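Local coordinates for protein thiosulfate sulfurtransferase (PDB 1YT8) that probably transfers sulfur from thiosulfate to cyanide, as rhodaneses do, and is built from four rhodanese-like domains in a single chain, at residues L51-H56 and A368-Q373; V59-T64 and D280-L285; G105-R110 and L518-T523. All blocks are in the same frame, centred on the assembly; numbering follows the deposited sequence.

Contact 1 (L51-H56 and A368-Q373); sequences LELEIH and APLPRQ
His56 and Pro371 form the tight end of this contact: NE2 of the His56 imidazole lies 3.5 Å from CB of Pro371, while the carbonyl carbon of Leu370 sits at the edge of the ring, in its plane. CG of His56 is anti to its own carbonyl carbon (chi1 -70°), which swings the ring out from the helix against the 368-373 chain; ND1, hydrogen-bonded to Tyr88, fixes its rotation, and CG2 of Ile55 packs on one face. Next to it the pyrrolidine of Pro371 presses on the helix backbone, its CD 3.2 Å from Glu52 O. In the first rhodanese-like domain helix 51-58 follows strand 44-45 and precedes strand 66-69 in the chain; residues 368-373 belong to the linker from the third parallel sheet to the fourth. Toward Leu53 the fit is looser and wet. CD2 of Leu53 and CD2 of Leu370 lie 4.2 Å apart, the two leucines running alongside each other in the same direction. Two waters bridge the helix backbone to Pro369 O: one from Glu52 O and His56 N, the other from Leu53 O. Glu52 turns its carboxylate away to a salt bridge with Arg417, just after strand 413-414 in the chain.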
ATOM      1  N   LEU A  51      -2.131 -10.437 -10.454  1.00 17.74           N
ATOM      2  CA  LEU A  51      -0.836 -10.184 -11.081  1.00 18.33           C
ATOM      3  C   LEU A  51      -0.909  -9.248 -12.292  1.00 18.81           C
ATOM      4  O   LEU A  51      -0.202  -8.244 -12.352  1.00 18.28           O
ATOM      5  CB  LEU A  51      -0.202 -11.517 -11.500  1.00 18.02           C
ATOM      6  CG  LEU A  51       1.152 -11.495 -12.222  1.00 21.54           C
ATOM      7  CD1 LEU A  51       2.226 -10.980 -11.286  1.00 22.28           C
ATOM      8  CD2 LEU A  51       1.505 -12.897 -12.694  1.00 23.13           C
ATOM      9  N   GLU A  52      -1.770  -9.571 -13.250  1.00 18.46           N
ATOM     10  CA  GLU A  52      -1.896  -8.764 -14.463  1.00 18.70           C
ATOM     11  C   GLU A  52      -2.381  -7.332 -14.258  1.00 17.63           C
ATOM     12  O   GLU A  52      -2.093  -6.459 -15.072  1.00 17.98           O
ATOM     13  CB  GLU A  52      -2.821  -9.461 -15.469  1.00 19.97           C
ATOM     14  CG  GLU A  52      -2.330 -10.828 -15.913  1.00 19.54           C
ATOM     15  CD  GLU A  52      -2.948 -11.967 -15.124  1.00 21.01           C
ATOM     16  OE1 GLU A  52      -3.220 -11.792 -13.915  1.00 20.90           O
ATOM     17  OE2 GLU A  52      -3.149 -13.048 -15.719  1.00 21.35           O
ATOM     18  N   LEU A  53      -3.112  -7.092 -13.178  1.00 17.28           N
ATOM     19  CA  LEU A  53      -3.650  -5.765 -12.903  1.00 17.95           C
ATOM     20  C   LEU A  53      -2.643  -4.770 -12.330  1.00 17.99           C
ATOM     21  O   LEU A  53      -2.851  -3.559 -12.416  1.00 18.61           O
ATOM     22  CB  LEU A  53      -4.832  -5.873 -11.935  1.00 18.14           C
ATOM     23  CG  LEU A  53      -6.025  -6.750 -12.319  1.00 22.11           C
ATOM     24  CD1 LEU A  53      -7.013  -6.792 -11.158  1.00 23.69           C
ATOM     25  CD2 LEU A  53      -6.692  -6.206 -13.566  1.00 24.46           C
ATOM     26  N   GLU A  54      -1.551  -5.269 -11.759  1.00 16.83           N
ATOM     27  CA  GLU A  54      -0.572  -4.376 -11.142  1.00 16.31           C
ATOM     28  C   GLU A  54       0.875  -4.492 -11.602  1.00 15.45           C
ATOM     29  O   GLU A  54       1.669  -3.580 -11.366  1.00 13.89           O
ATOM     30  CB  GLU A  54      -0.601  -4.566  -9.620  1.00 16.76           C
ATOM     31  CG  GLU A  54      -1.939  -4.264  -8.971  1.00 17.49           C
ATOM     32  CD  GLU A  54      -1.917  -4.462  -7.461  1.00 18.50           C
ATOM     33  OE1 GLU A  54      -0.833  -4.737  -6.903  1.00 18.20           O
ATOM     34  OE2 GLU A  54      -2.985  -4.335  -6.830  1.00 18.62           O
ATOM     35  N   ILE A  55       1.223  -5.595 -12.253  1.00 15.70           N
ATOM     36  CA  ILE A  55       2.605  -5.809 -12.670  1.00 15.37           C
ATOM     37  C   ILE A  55       3.240  -4.693 -13.502  1.00 13.93           C
ATOM     38  O   ILE A  55       4.382  -4.311 -13.247  1.00 14.57           O
ATOM     39  CB  ILE A  55       2.756  -7.168 -13.408  1.00 15.98           C
ATOM     40  CG1 ILE A  55       4.238  -7.529 -13.536  1.00 15.25           C
ATOM     41  CG2 ILE A  55       2.083  -7.112 -14.779  1.00 15.58           C
ATOM     42  CD1 ILE A  55       4.911  -7.846 -12.201  1.00 16.17           C
ATOM     43  N   HIS A  56       2.515  -4.148 -14.474  1.00 15.47           N
ATOM     44  CA  HIS A  56       3.092  -3.095 -15.306  1.00 16.67           C
ATOM     45  C   HIS A  56       3.363  -1.796 -14.560  1.00 17.67           C
ATOM     46  O   HIS A  56       4.177  -0.984 -14.999  1.00 17.82           O
ATOM     47  CB  HIS A  56       2.212  -2.825 -16.528  1.00 17.76           C
ATOM     48  CG  HIS A  56       2.228  -3.936 -17.530  1.00 18.59           C
ATOM     49  ND1 HIS A  56       3.305  -4.784 -17.674  1.00 18.97           N
ATOM     50  CD2 HIS A  56       1.316  -4.325 -18.451  1.00 20.59           C
ATOM     51  CE1 HIS A  56       3.056  -5.648 -18.642  1.00 20.21           C
ATOM     52  NE2 HIS A  56       1.856  -5.392 -19.131  1.00 20.95           N
ATOM     53  N   ALA A 368      -4.179   2.993 -14.167  1.00 22.76           N
ATOM     54  CA  ALA A 368      -3.130   1.985 -14.092  1.00 23.38           C
ATOM     55  C   ALA A 368      -2.824   1.356 -15.448  1.00 22.73           C
ATOM     56  O   ALA A 368      -3.731   1.089 -16.241  1.00 22.42           O
ATOM     57  CB  ALA A 368      -3.529   0.905 -13.100  1.00 22.61           C
ATOM     58  N   PRO A 369      -1.534   1.122 -15.738  1.00 21.33           N
ATOM     59  CA  PRO A 369      -1.149   0.515 -17.015  1.00 21.50           C
ATOM     60  C   PRO A 369      -1.543  -0.957 -17.015  1.00 20.76           C
ATOM     61  O   PRO A 369      -1.230  -1.693 -16.076  1.00 20.37           O
ATOM     62  CB  PRO A 369       0.361   0.716 -17.045  1.00 21.76           C
ATOM     63  CG  PRO A 369       0.730   0.595 -15.597  1.00 21.59           C
ATOM     64  CD  PRO A 369      -0.346   1.411 -14.913  1.00 21.74           C
ATOM     65  N   LEU A 370      -2.242  -1.385 -18.058  1.00 20.68           N
ATOM     66  CA  LEU A 370      -2.676  -2.770 -18.143  1.00 21.90           C
ATOM     67  C   LEU A 370      -2.177  -3.469 -19.399  1.00 22.11           C
ATOM     68  O   LEU A 370      -1.869  -2.828 -20.404  1.00 21.47           O
ATOM     69  CB  LEU A 370      -4.205  -2.849 -18.116  1.00 22.39           C
ATOM     70  CG  LEU A 370      -4.948  -2.347 -16.874  1.00 24.37           C
ATOM     71  CD1 LEU A 370      -6.442  -2.315 -17.168  1.00 24.22           C
ATOM     72  CD2 LEU A 370      -4.651  -3.246 -15.677  1.00 23.01           C
ATOM     73  N   PRO A 371      -2.071  -4.804 -19.345  1.00 21.61           N
ATOM     74  CA  PRO A 371      -1.616  -5.565 -20.509  1.00 22.44           C
ATOM     75  C   PRO A 371      -2.814  -5.680 -21.455  1.00 22.77           C
ATOM     76  O   PRO A 371      -3.881  -5.135 -21.169  1.00 19.46           O
ATOM     77  CB  PRO A 371      -1.212  -6.903 -19.900  1.00 22.54           C
ATOM     78  CG  PRO A 371      -2.188  -7.060 -18.777  1.00 22.78           C
ATOM     79  CD  PRO A 371      -2.224  -5.677 -18.166  1.00 21.30           C
ATOM     80  N   ARG A 372      -2.650  -6.373 -22.575  1.00 24.62           N
ATOM     81  CA  ARG A 372      -3.753  -6.521 -23.513  1.00 26.66           C
ATOM     82  C   ARG A 372      -4.911  -7.239 -22.826  1.00 25.77           C
ATOM     83  O   ARG A 372      -4.705  -8.226 -22.122  1.00 24.83           O
ATOM     84  CB  ARG A 372      -3.298  -7.302 -24.752  1.00 30.62           C
ATOM     85  CG  ARG A 372      -4.423  -7.608 -25.739  1.00 36.24           C
ATOM     86  CD  ARG A 372      -3.906  -8.083 -27.102  1.00 39.98           C
ATOM     87  NE  ARG A 372      -2.935  -9.172 -27.003  1.00 44.40           N
ATOM     88  CZ  ARG A 372      -1.618  -9.000 -26.915  1.00 46.78           C
ATOM     89  NH1 ARG A 372      -1.101  -7.776 -26.917  1.00 48.73           N
ATOM     90  NH2 ARG A 372      -0.814 -10.052 -26.825  1.00 47.40           N
ATOM     91  N   GLN A 373      -6.122  -6.728 -23.022  1.00 25.27           N
ATOM     92  CA  GLN A 373      -7.320  -7.317 -22.426  1.00 27.87           C
ATOM     93  C   GLN A 373      -7.732  -8.571 -23.192  1.00 26.55           C
ATOM     94  O   GLN A 373      -7.953  -8.513 -24.398  1.00 26.08           O
ATOM     95  CB  GLN A 373      -8.482  -6.316 -22.474  1.00 31.31           C
ATOM     96  CG  GLN A 373      -9.012  -5.876 -21.117  1.00 36.25           C
ATOM     97  CD  GLN A 373      -8.084  -4.911 -20.412  1.00 37.93           C
ATOM     98  OE1 GLN A 373      -6.913  -5.215 -20.181  1.00 40.27           O
ATOM     99  NE2 GLN A 373      -8.603  -3.736 -20.064  1.00 37.68           N
TER
HETATM  100  O   HOH W   1      -0.421  -4.226 -15.134  1.00 19.05           O
HETATM  101  O   HOH W   2      -0.967  -1.581 -13.236  1.00 19.34           O

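Contact 2 (V59-T64 and D280-L285); sequences VPRRDT and DRTTYL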
ATOM      1  N   VAL A  59       6.328  -3.134 -11.608  1.00 14.51           N
ATOM      2  CA  VAL A  59       7.574  -3.599 -12.217  1.00 15.83           C
ATOM      3  C   VAL A  59       7.503  -3.222 -13.700  1.00 16.51           C
ATOM      4  O   VAL A  59       7.359  -4.086 -14.563  1.00 15.89           O
ATOM      5  CB  VAL A  59       7.742  -5.139 -12.087  1.00 15.79           C
ATOM      6  CG1 VAL A  59       9.127  -5.559 -12.579  1.00 16.78           C
ATOM      7  CG2 VAL A  59       7.548  -5.573 -10.639  1.00 16.84           C
ATOM      8  N   PRO A  60       7.602  -1.916 -14.009  1.00 16.39           N
ATOM      9  CA  PRO A  60       7.540  -1.411 -15.385  1.00 17.75           C
ATOM     10  C   PRO A  60       8.628  -1.874 -16.358  1.00 18.76           C
ATOM     11  O   PRO A  60       8.348  -2.078 -17.540  1.00 19.48           O
ATOM     12  CB  PRO A  60       7.535   0.106 -15.194  1.00 17.02           C
ATOM     13  CG  PRO A  60       8.363   0.285 -13.964  1.00 19.14           C
ATOM     14  CD  PRO A  60       7.835  -0.811 -13.060  1.00 17.14           C
ATOM     15  N   ARG A  61       9.855  -2.035 -15.873  1.00 19.03           N
ATOM     16  CA  ARG A  61      10.962  -2.469 -16.731  1.00 20.64           C
ATOM     17  C   ARG A  61      10.802  -3.944 -17.071  1.00 20.29           C
ATOM     18  O   ARG A  61      10.935  -4.806 -16.203  1.00 20.89           O
ATOM     19  CB  ARG A  61      12.304  -2.259 -16.030  1.00 23.38           C
ATOM     20  CG  ARG A  61      13.199  -1.210 -16.660  1.00 29.08           C
ATOM     21  CD  ARG A  61      14.643  -1.697 -16.685  1.00 30.59           C
ATOM     22  NE  ARG A  61      15.077  -2.202 -15.384  1.00 31.23           N
ATOM     23  CZ  ARG A  61      16.164  -2.943 -15.198  1.00 33.89           C
ATOM     24  NH1 ARG A  61      16.927  -3.268 -16.233  1.00 36.05           N
ATOM     25  NH2 ARG A  61      16.487  -3.366 -13.983  1.00 31.67           N
ATOM     26  N   ARG A  62      10.533  -4.235 -18.339  1.00 19.67           N
ATOM     27  CA  ARG A  62      10.318  -5.609 -18.770  1.00 19.78           C
ATOM     28  C   ARG A  62      11.498  -6.549 -18.556  1.00 18.85           C
ATOM     29  O   ARG A  62      11.308  -7.763 -18.471  1.00 20.36           O
ATOM     30  CB  ARG A  62       9.887  -5.634 -20.240  1.00 21.83           C
ATOM     31  CG  ARG A  62       8.594  -4.864 -20.526  1.00 25.06           C
ATOM     32  CD  ARG A  62       7.401  -5.425 -19.759  1.00 28.02           C
ATOM     33  NE  ARG A  62       6.126  -4.870 -20.223  1.00 30.06           N
ATOM     34  CZ  ARG A  62       5.633  -3.685 -19.874  1.00 30.98           C
ATOM     35  NH1 ARG A  62       6.295  -2.895 -19.041  1.00 31.62           N
ATOM     36  NH2 ARG A  62       4.469  -3.283 -20.371  1.00 32.19           N
ATOM     37  N   ASP A  63      12.712  -6.011 -18.465  1.00 18.75           N
ATOM     38  CA  ASP A  63      13.875  -6.867 -18.252  1.00 19.09           C
ATOM     39  C   ASP A  63      14.408  -6.810 -16.816  1.00 17.71           C
ATOM     40  O   ASP A  63      15.571  -7.116 -16.561  1.00 17.04           O
ATOM     41  CB  ASP A  63      14.983  -6.536 -19.269  1.00 22.01           C
ATOM     42  CG  ASP A  63      15.654  -5.200 -19.004  1.00 26.26           C
ATOM     43  OD1 ASP A  63      14.976  -4.272 -18.515  1.00 27.25           O
ATOM     44  OD2 ASP A  63      16.863  -5.077 -19.306  1.00 28.84           O
ATOM     45  N   THR A  64      13.546  -6.419 -15.880  1.00 17.75           N
ATOM     46  CA  THR A  64      13.925  -6.364 -14.466  1.00 17.36           C
ATOM     47  C   THR A  64      14.071  -7.804 -13.975  1.00 14.75           C
ATOM     48  O   THR A  64      13.264  -8.664 -14.326  1.00 16.39           O
ATOM     49  CB  THR A  64      12.820  -5.718 -13.589  1.00 18.00           C
ATOM     50  OG1 THR A  64      12.591  -4.369 -14.002  1.00 19.56           O
ATOM     51  CG2 THR A  64      13.227  -5.737 -12.117  1.00 17.05           C
ATOM     52  N   ASP A 280      17.891   0.979 -18.603  1.00 24.15           N
ATOM     53  CA  ASP A 280      18.525   0.044 -17.681  1.00 22.95           C
ATOM     54  C   ASP A 280      18.054   0.294 -16.248  1.00 20.71           C
ATOM     55  O   ASP A 280      18.438  -0.426 -15.330  1.00 20.61           O
ATOM     56  CB  ASP A 280      20.048   0.183 -17.757  1.00 25.06           C
ATOM     57  CG  ASP A 280      20.529   1.558 -17.338  1.00 27.58           C
ATOM     58  OD1 ASP A 280      19.963   2.558 -17.828  1.00 29.75           O
ATOM     59  OD2 ASP A 280      21.478   1.643 -16.527  1.00 31.27           O
ATOM     60  N   ARG A 281      17.222   1.315 -16.057  1.00 19.64           N
ATOM     61  CA  ARG A 281      16.722   1.643 -14.723  1.00 16.82           C
ATOM     62  C   ARG A 281      15.207   1.803 -14.674  1.00 15.90           C
ATOM     63  O   ARG A 281      14.564   2.125 -15.673  1.00 17.47           O
ATOM     64  CB  ARG A 281      17.364   2.939 -14.201  1.00 18.08           C
ATOM     65  CG  ARG A 281      18.864   2.865 -13.906  1.00 17.42           C
ATOM     66  CD  ARG A 281      19.191   1.827 -12.840  1.00 18.24           C
ATOM     67  NE  ARG A 281      18.568   2.104 -11.544  1.00 13.23           N
ATOM     68  CZ  ARG A 281      18.906   3.105 -10.737  1.00 16.43           C
ATOM     69  NH1 ARG A 281      19.869   3.953 -11.083  1.00 13.73           N
ATOM     70  NH2 ARG A 281      18.286   3.253  -9.571  1.00 13.10           N
ATOM     71  N   THR A 282      14.650   1.566 -13.492  1.00 14.97           N
ATOM     72  CA  THR A 282      13.221   1.711 -13.249  1.00 14.42           C
ATOM     73  C   THR A 282      13.045   3.068 -12.568  1.00 13.77           C
ATOM     74  O   THR A 282      13.668   3.329 -11.544  1.00 15.24           O
ATOM     75  CB  THR A 282      12.695   0.623 -12.288  1.00 15.85           C
ATOM     76  OG1 THR A 282      12.827  -0.666 -12.898  1.00 15.08           O
ATOM     77  CG2 THR A 282      11.233   0.879 -11.952  1.00 16.78           C
ATOM     78  N   THR A 283      12.202   3.922 -13.137  1.00 13.35           N
ATOM     79  CA  THR A 283      11.964   5.246 -12.572  1.00 14.41           C
ATOM     80  C   THR A 283      10.477   5.457 -12.314  1.00 15.61           C
ATOM     81  O   THR A 283       9.679   5.482 -13.247  1.00 17.45           O
ATOM     82  CB  THR A 283      12.467   6.356 -13.531  1.00 14.80           C
ATOM     83  OG1 THR A 283      13.870   6.182 -13.765  1.00 14.09           O
ATOM     84  CG2 THR A 283      12.231   7.737 -12.927  1.00 15.63           C
ATOM     85  N   TYR A 284      10.112   5.594 -11.043  1.00 15.59           N
ATOM     86  CA  TYR A 284       8.720   5.808 -10.654  1.00 14.90           C
ATOM     87  C   TYR A 284       8.474   7.306 -10.472  1.00 14.43           C
ATOM     88  O   TYR A 284       9.157   7.950  -9.680  1.00 15.79           O
ATOM     89  CB  TYR A 284       8.418   5.116  -9.317  1.00 14.70           C
ATOM     90  CG  TYR A 284       8.597   3.613  -9.277  1.00 15.10           C
ATOM     91  CD1 TYR A 284       7.657   2.758  -9.857  1.00 15.27           C
ATOM     92  CD2 TYR A 284       9.677   3.042  -8.603  1.00 16.00           C
ATOM     93  CE1 TYR A 284       7.787   1.368  -9.760  1.00 15.50           C
ATOM     94  CE2 TYR A 284       9.817   1.656  -8.501  1.00 16.22           C
ATOM     95  CZ  TYR A 284       8.869   0.829  -9.081  1.00 15.80           C
ATOM     96  OH  TYR A 284       9.010  -0.531  -8.981  1.00 13.83           O
ATOM     97  N   LEU A 285       7.503   7.853 -11.196  1.00 15.87           N
ATOM     98  CA  LEU A 285       7.152   9.270 -11.079  1.00 16.10           C
ATOM     99  C   LEU A 285       5.940   9.318 -10.149  1.00 14.61           C
ATOM    100  O   LEU A 285       4.847   8.900 -10.531  1.00 16.28           O
ATOM    101  CB  LEU A 285       6.790   9.841 -12.452  1.00 15.44           C
ATOM    102  CG  LEU A 285       6.406  11.324 -12.504  1.00 16.61           C
ATOM    103  CD1 LEU A 285       7.554  12.180 -11.962  1.00 15.46           C
ATOM    104  CD2 LEU A 285       6.082  11.708 -13.940  1.00 15.05           C
TER
HETATM  105  O   HOH W   3      10.771  -2.385 -13.209  1.00 14.26           O
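Arg61 lays its guanidinium against the backbone of Asp280, whose carbonyl O stands 3.3 Å above the plane, over its centre; the angle is too poor for a hydrogen bond. The opposite face is backed by CA of Thr64, and Thr282 OG1 lies at the edge, in plane. A chi1 of -113° puts CG of Arg61 3.7 Å from Arg281 O, and bends at chi2 and chi3 (-138° and -50°) then bring the guanidinium over Asp280 O, with NH1 in a salt bridge to Asp63 OD1, 3.2 Å long. Glu23 takes NH2 of Arg61 and also NE of Arg281, so one carboxylate lies between two arginines. Arg61 opens a type I turn to Thr64, in the loop from helix 51-58 to strand 66-69 of the first domain; facing it are the residues that lead into strand 283-287, which lies between strands 324-328 and 303-304 of the third parallel sheet. The two branches of Thr282 divide the work. CG2, anti to the backbone N, meets CG of Pro60 at 3.6 Å, whereas OG1 holds a water also bound by Arg61 N and Thr64 OG1. Tyr284 brings CE1 within 4.0 Å of Pro60 CD, and its OH bonds to Arg58 O.

Contact 3 (G105-R110 and L518-T523); sequences GGELFR and LGRDGT
Glu107 reaches across to the last turn of helix 514-521, where Arg520 takes both of its carboxylate oxygens. At the base of the side chain, CB lies 4.1 Å from CA of Asp521, in plain van der Waals contact with the helix. CG extends opposite the backbone N (chi1 -173°), and a bend at chi2 (68°) carries CD over to Arg520, 3.5 Å from its NE. From there the oxygens divide. OE1 accepts from NE of Arg520 at 3.0 Å, on its syn side but 31° out of the carboxylate plane, and also rests near the arginine's CB. OE2 takes a shorter but weak bond from NH2 of Arg520, 2.8 Å long and poorly angled. Because the two flat groups are turned well away from coplanarity, this salt bridge is a skewed pairing. NH1 of Arg520 goes to Glu516, a second charge partner one turn earlier in the helix.

The 105-110 chain leaves helix 97-103 of the first rhodanese-like domain through a Schellman motif at Gly105, and it meets a helix that follows the fourth sheet in the chain, near the C-terminus. At that helix's end OD2 of Asp521 accepts from Thr523 N, an Asx turn, and also from Thr523 OG1. Its other oxygen, OD1, holds two waters, which lead to Glu107 N and Glu107 O. Phe109 lies alongside, its ring edge directed at the helix, with CZ 4.4 Å from CB of Asp521.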
ATOM      1  N   GLY A 105      19.102 -19.694   5.770  1.00 19.40           N
ATOM      2  CA  GLY A 105      19.454 -18.792   6.851  1.00 20.97           C
ATOM      3  C   GLY A 105      18.871 -17.398   6.697  1.00 19.80           C
ATOM      4  O   GLY A 105      19.196 -16.495   7.471  1.00 20.31           O
ATOM      5  N   GLY A 106      18.010 -17.219   5.700  1.00 17.78           N
ATOM      6  CA  GLY A 106      17.405 -15.920   5.473  1.00 17.62           C
ATOM      7  C   GLY A 106      16.429 -15.526   6.562  1.00 17.57           C
ATOM      8  O   GLY A 106      15.714 -16.369   7.097  1.00 17.23           O
ATOM      9  N   GLU A 107      16.396 -14.238   6.888  1.00 16.76           N
ATOM     10  CA  GLU A 107      15.501 -13.729   7.919  1.00 17.27           C
ATOM     11  C   GLU A 107      14.086 -13.630   7.352  1.00 16.62           C
ATOM     12  O   GLU A 107      13.906 -13.281   6.188  1.00 17.46           O
ATOM     13  CB  GLU A 107      15.984 -12.348   8.381  1.00 16.22           C
ATOM     14  CG  GLU A 107      15.242 -11.754   9.584  1.00 19.77           C
ATOM     15  CD  GLU A 107      15.493 -12.504  10.892  1.00 21.05           C
ATOM     16  OE1 GLU A 107      16.472 -13.274  10.981  1.00 19.14           O
ATOM     17  OE2 GLU A 107      14.713 -12.308  11.846  1.00 19.88           O
ATOM     18  N   LEU A 108      13.085 -13.952   8.168  1.00 16.23           N
ATOM     19  CA  LEU A 108      11.694 -13.878   7.729  1.00 15.61           C
ATOM     20  C   LEU A 108      10.892 -12.936   8.619  1.00 15.33           C
ATOM     21  O   LEU A 108      11.138 -12.845   9.820  1.00 17.14           O
ATOM     22  CB  LEU A 108      11.062 -15.275   7.717  1.00 14.43           C
ATOM     23  CG  LEU A 108      11.562 -16.174   6.577  1.00 15.03           C
ATOM     24  CD1 LEU A 108      10.941 -17.563   6.691  1.00 17.10           C
ATOM     25  CD2 LEU A 108      11.197 -15.536   5.237  1.00 15.63           C
ATOM     26  N   PHE A 109       9.926 -12.245   8.021  1.00 13.90           N
ATOM     27  CA  PHE A 109       9.105 -11.281   8.744  1.00 14.03           C
ATOM     28  C   PHE A 109       7.618 -11.528   8.551  1.00 11.57           C
ATOM     29  O   PHE A 109       7.197 -12.060   7.525  1.00 15.72           O
ATOM     30  CB  PHE A 109       9.408  -9.865   8.240  1.00 14.58           C
ATOM     31  CG  PHE A 109      10.821  -9.410   8.482  1.00 12.92           C
ATOM     32  CD1 PHE A 109      11.113  -8.556   9.538  1.00 12.28           C
ATOM     33  CD2 PHE A 109      11.851  -9.808   7.634  1.00 13.25           C
ATOM     34  CE1 PHE A 109      12.413  -8.095   9.750  1.00 12.55           C
ATOM     35  CE2 PHE A 109      13.159  -9.355   7.835  1.00 15.13           C
ATOM     36  CZ  PHE A 109      13.441  -8.495   8.895  1.00 13.84           C
ATOM     37  N   ARG A 110       6.819 -11.138   9.535  1.00 12.33           N
ATOM     38  CA  ARG A 110       5.376 -11.277   9.397  1.00 14.17           C
ATOM     39  C   ARG A 110       4.820  -9.871   9.204  1.00 13.98           C
ATOM     40  O   ARG A 110       5.577  -8.894   9.213  1.00 11.48           O
ATOM     41  CB  ARG A 110       4.743 -11.934  10.628  1.00 14.63           C
ATOM     42  CG  ARG A 110       5.011 -11.224  11.934  1.00 18.06           C
ATOM     43  CD  ARG A 110       4.075 -11.722  13.034  1.00 22.79           C
ATOM     44  NE  ARG A 110       2.696 -11.294  12.809  1.00 25.17           N
ATOM     45  CZ  ARG A 110       1.743 -12.051  12.273  1.00 28.18           C
ATOM     46  NH1 ARG A 110       2.001 -13.299  11.899  1.00 28.44           N
ATOM     47  NH2 ARG A 110       0.525 -11.553  12.104  1.00 29.17           N
ATOM     48  N   LEU A 518      16.201  -6.513  11.770  1.00 13.89           N
ATOM     49  CA  LEU A 518      16.918  -5.791  10.719  1.00 14.01           C
ATOM     50  C   LEU A 518      18.407  -6.115  10.814  1.00 15.48           C
ATOM     51  O   LEU A 518      19.084  -6.279   9.800  1.00 16.11           O
ATOM     52  CB  LEU A 518      16.720  -4.275  10.864  1.00 14.00           C
ATOM     53  CG  LEU A 518      15.359  -3.678  10.490  1.00 13.04           C
ATOM     54  CD1 LEU A 518      15.383  -2.170  10.726  1.00 10.60           C
ATOM     55  CD2 LEU A 518      15.047  -3.973   9.025  1.00 13.33           C
ATOM     56  N   GLY A 519      18.910  -6.207  12.043  1.00 16.13           N
ATOM     57  CA  GLY A 519      20.313  -6.523  12.240  1.00 16.30           C
ATOM     58  C   GLY A 519      20.636  -7.905  11.709  1.00 18.63           C
ATOM     59  O   GLY A 519      21.691  -8.121  11.116  1.00 17.70           O
ATOM     60  N   ARG A 520      19.726  -8.851  11.917  1.00 18.17           N
ATOM     61  CA  ARG A 520      19.948 -10.208  11.440  1.00 19.36           C
ATOM     62  C   ARG A 520      19.868 -10.290   9.920  1.00 19.75           C
ATOM     63  O   ARG A 520      20.606 -11.059   9.302  1.00 19.56           O
ATOM     64  CB  ARG A 520      18.947 -11.181  12.077  1.00 22.55           C
ATOM     65  CG  ARG A 520      19.167 -11.401  13.572  1.00 25.66           C
ATOM     66  CD  ARG A 520      18.749 -12.804  13.996  1.00 30.31           C
ATOM     67  NE  ARG A 520      17.312 -13.027  13.884  1.00 32.94           N
ATOM     68  CZ  ARG A 520      16.416 -12.616  14.779  1.00 35.97           C
ATOM     69  NH1 ARG A 520      16.809 -11.959  15.862  1.00 37.01           N
ATOM     70  NH2 ARG A 520      15.124 -12.866  14.592  1.00 35.30           N
ATOM     71  N   ASP A 521      18.984  -9.498   9.312  1.00 18.18           N
ATOM     72  CA  ASP A 521      18.848  -9.502   7.856  1.00 17.49           C
ATOM     73  C   ASP A 521      20.088  -8.886   7.209  1.00 17.14           C
ATOM     74  O   ASP A 521      20.692  -9.485   6.320  1.00 17.94           O
ATOM     75  CB  ASP A 521      17.615  -8.714   7.422  1.00 17.47           C
ATOM     76  CG  ASP A 521      17.483  -8.645   5.917  1.00 17.37           C
ATOM     77  OD1 ASP A 521      17.044  -9.643   5.306  1.00 17.77           O
ATOM     78  OD2 ASP A 521      17.845  -7.597   5.341  1.00 17.97           O
ATOM     79  N   GLY A 522      20.439  -7.678   7.647  1.00 16.55           N
ATOM     80  CA  GLY A 522      21.620  -6.984   7.149  1.00 16.78           C
ATOM     81  C   GLY A 522      21.702  -6.542   5.694  1.00 17.06           C
ATOM     82  O   GLY A 522      22.800  -6.283   5.195  1.00 16.65           O
ATOM     83  N   THR A 523      20.569  -6.435   5.008  1.00 15.04           N
ATOM     84  CA  THR A 523      20.582  -6.024   3.604  1.00 15.19           C
ATOM     85  C   THR A 523      19.799  -4.733   3.329  1.00 14.30           C
ATOM     86  O   THR A 523      19.722  -4.280   2.189  1.00 16.78           O
ATOM     87  CB  THR A 523      19.988  -7.128   2.702  1.00 15.22           C
ATOM     88  OG1 THR A 523      18.578  -7.226   2.945  1.00 17.05           O
ATOM     89  CG2 THR A 523      20.636  -8.479   3.010  1.00 16.29           C
TER
HETATM   90  O   HOH W   4      14.605 -10.924   4.727  1.00 14.84           O
HETATM   91  O   HOH W   5      18.078 -12.457   5.448  1.00 18.82           O

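Contacts 1 and 2 lie about 14 Å apart between centres and share the first rhodanese-like domain: helix 51-58 serves contact 1, and the loop that follows it serves contact 2. They touch where His56 packs on Arg62. Along the chain, 59-64 and 280-285 both fall between 51-56 and 368-373. Contact 3 is separate, about 31 Å from contact 1 and 26 Å from contact 2 between centres, and its segments alternate with theirs. The first domain thus meets the third domain at the entry to strand 283-287, the linker into the fourth and the C-terminal helix 514-521, so regions hundreds of residues apart are held together in one chain.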